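Local coordinates for COPII coat assembly protein SEC16 (Saccharomyces cerevisiae, PDB 3MZK) that helps initiate COPII coat assembly at the endoplasmic reticulum, for vesicle formation and cargo selection, and also takes part in autophagy, at residues 24-29 with 46-51. Sequence-based numbering, arbitrary orientation.
Sequences KVVYAV and QEIKVT
Lys-24 crosses Val-50 at an angle, its CD 4.1 Å from Val-50 CG1, and its long chain lets the ammonium reach the backbone of another protein's chain. Next to it, Val-25 and Thr-51 form a hydrogen-bonded antiparallel pair: Val-25 N donates to Thr-51 O (2.8 Å), and Thr-51 N answers to Val-25 O. Beta-branched Val-26 suits an extended strand and splits its methyls between two neighbours, CG1 meeting Ile-48 CG2 at 3.7 Å and CG2 meeting Val-50 CG2 at 3.9 Å, an apolar cluster on one face of the sheet. Tyr-27 closes the second hydrogen-bonded pair, its N donating to Lys-49 O and its O taking a nearly straight bond (170° at the hydrogen) from Lys-49 N. With CG set between its own backbone N and carbonyl carbon (chi1 64°), the flat ring can take Lys-49 CB 4.0 Å above one face, near the rim, and Thr-51 CG2 at its edge, 3.6 Å from CE2. Small Ala-28 lets CB sit close to Glu-47 O. At Val-29 the backbone carbonyl packs against the bent Gln-46 side chain; replacing Gln-46 by an alanine is likely to leave a gap against Val-29 and Pro-30. Strand 16-19 flanks 24-28, and 48-51 pairs with a strand of another protein's chain; both segments belong to the Sec16 mid-region, consistent with the three-stranded blade that Sec16 inserts to complete the open beta-propeller of Sec13.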
loop_
_atom_site.group_PDB
_atom_site.type_symbol
_atom_site.label_atom_id
_atom_site.label_comp_id
_atom_site.label_asym_id
_atom_site.label_seq_id
_atom_site.Cartn_x
_atom_site.Cartn_y
_atom_site.Cartn_z
ATOM N N LYS B 24 -21.454 -26.078 -52.373
ATOM C CA LYS B 24 -22.652 -26.103 -53.187
ATOM C C LYS B 24 -23.844 -26.340 -52.274
ATOM O O LYS B 24 -23.696 -26.781 -51.137
ATOM C CB LYS B 24 -22.578 -27.221 -54.230
ATOM C CG LYS B 24 -21.481 -27.075 -55.275
ATOM C CD LYS B 24 -21.662 -28.166 -56.322
ATOM C CE LYS B 24 -20.592 -28.162 -57.399
ATOM N NZ LYS B 24 -20.832 -29.289 -58.357
ATOM N N VAL B 25 -25.033 -26.058 -52.774
ATOM C CA VAL B 25 -26.235 -26.336 -52.014
ATOM C C VAL B 25 -27.258 -26.998 -52.934
ATOM O O VAL B 25 -27.240 -26.781 -54.143
ATOM C CB VAL B 25 -26.763 -25.034 -51.365
ATOM C CG1 VAL B 25 -28.257 -24.873 -51.551
ATOM C CG2 VAL B 25 -26.390 -24.993 -49.891
ATOM N N VAL B 26 -28.130 -27.823 -52.369
ATOM C CA VAL B 26 -29.239 -28.420 -53.118
ATOM C C VAL B 26 -30.531 -28.037 -52.440
ATOM O O VAL B 26 -30.657 -28.178 -51.219
ATOM C CB VAL B 26 -29.202 -29.961 -53.096
ATOM C CG1 VAL B 26 -30.248 -30.530 -54.058
ATOM C CG2 VAL B 26 -27.836 -30.464 -53.459
ATOM N N TYR B 27 -31.503 -27.578 -53.217
ATOM C CA TYR B 27 -32.823 -27.330 -52.651
ATOM C C TYR B 27 -33.942 -27.602 -53.640
ATOM O O TYR B 27 -33.719 -27.690 -54.844
ATOM C CB TYR B 27 -32.936 -25.906 -52.104
ATOM C CG TYR B 27 -32.802 -24.838 -53.156
ATOM C CD1 TYR B 27 -33.912 -24.356 -53.830
ATOM C CD2 TYR B 27 -31.565 -24.322 -53.484
ATOM C CE1 TYR B 27 -33.790 -23.382 -54.800
ATOM C CE2 TYR B 27 -31.432 -23.352 -54.454
ATOM C CZ TYR B 27 -32.547 -22.884 -55.105
ATOM O OH TYR B 27 -32.410 -21.913 -56.066
ATOM N N ALA B 28 -35.147 -27.751 -53.107
ATOM C CA ALA B 28 -36.348 -27.890 -53.915
ATOM C C ALA B 28 -37.462 -27.155 -53.202
ATOM O O ALA B 28 -37.650 -27.306 -51.995
ATOM C CB ALA B 28 -36.708 -29.353 -54.110
ATOM N N VAL B 29 -38.187 -26.332 -53.940
ATOM C CA VAL B 29 -39.259 -25.559 -53.346
ATOM C C VAL B 29 -40.517 -25.792 -54.157
ATOM O O VAL B 29 -40.574 -25.427 -55.333
ATOM C CB VAL B 29 -38.914 -24.063 -53.292
ATOM C CG1 VAL B 29 -39.978 -23.310 -52.512
ATOM C CG2 VAL B 29 -37.554 -23.877 -52.648
ATOM N N GLN B 46 -41.614 -31.475 -60.160
ATOM C CA GLN B 46 -40.954 -30.649 -59.155
ATOM C C GLN B 46 -39.445 -30.538 -59.387
ATOM O O GLN B 46 -38.753 -31.553 -59.490
ATOM C CB GLN B 46 -41.211 -31.222 -57.768
ATOM C CG GLN B 46 -40.223 -30.746 -56.734
ATOM C CD GLN B 46 -40.419 -29.296 -56.388
ATOM O OE1 GLN B 46 -39.997 -28.404 -57.124
ATOM N NE2 GLN B 46 -41.064 -29.045 -55.259
ATOM N N GLU B 47 -38.935 -29.308 -59.441
ATOM C CA GLU B 47 -37.542 -29.071 -59.828
ATOM C C GLU B 47 -36.540 -29.109 -58.678
ATOM O O GLU B 47 -36.760 -28.540 -57.614
ATOM C CB GLU B 47 -37.400 -27.752 -60.591
ATOM C CG GLU B 47 -37.977 -27.780 -61.998
ATOM C CD GLU B 47 -37.726 -26.486 -62.751
ATOM O OE1 GLU B 47 -37.827 -26.484 -64.000
ATOM O OE2 GLU B 47 -37.425 -25.468 -62.088
ATOM N N ILE B 48 -35.426 -29.787 -58.918
ATOM C CA ILE B 48 -34.314 -29.793 -57.986
ATOM C C ILE B 48 -33.188 -28.898 -58.512
ATOM O O ILE B 48 -32.828 -28.970 -59.686
ATOM C CB ILE B 48 -33.813 -31.222 -57.772
ATOM C CG1 ILE B 48 -34.923 -32.065 -57.161
ATOM C CG2 ILE B 48 -32.604 -31.240 -56.868
ATOM C CD1 ILE B 48 -34.566 -33.512 -57.080
ATOM N N LYS B 49 -32.647 -28.046 -57.648
ATOM C CA LYS B 49 -31.595 -27.111 -58.059
ATOM C C LYS B 49 -30.322 -27.249 -57.237
ATOM O O LYS B 49 -30.350 -27.485 -56.028
ATOM C CB LYS B 49 -32.089 -25.660 -58.008
ATOM C CG LYS B 49 -33.284 -25.411 -58.900
ATOM C CD LYS B 49 -33.847 -24.015 -58.753
ATOM C CE LYS B 49 -35.149 -23.895 -59.538
ATOM N NZ LYS B 49 -35.585 -22.486 -59.737
ATOM N N VAL B 50 -29.198 -27.087 -57.917
ATOM C CA VAL B 50 -27.899 -27.146 -57.276
ATOM C C VAL B 50 -27.112 -25.899 -57.626
ATOM O O VAL B 50 -26.687 -25.719 -58.763
ATOM C CB VAL B 50 -27.124 -28.387 -57.717
ATOM C CG1 VAL B 50 -25.690 -28.326 -57.213
ATOM C CG2 VAL B 50 -27.836 -29.634 -57.221
ATOM N N THR B 51 -26.937 -25.029 -56.642
ATOM C CA THR B 51 -26.240 -23.773 -56.861
ATOM C C THR B 51 -25.155 -23.544 -55.812
ATOM O O THR B 51 -25.245 -24.046 -54.689
ATOM C CB THR B 51 -27.212 -22.589 -56.843
ATOM O OG1 THR B 51 -26.467 -21.365 -56.862
ATOM C CG2 THR B 51 -28.062 -22.621 -55.601
#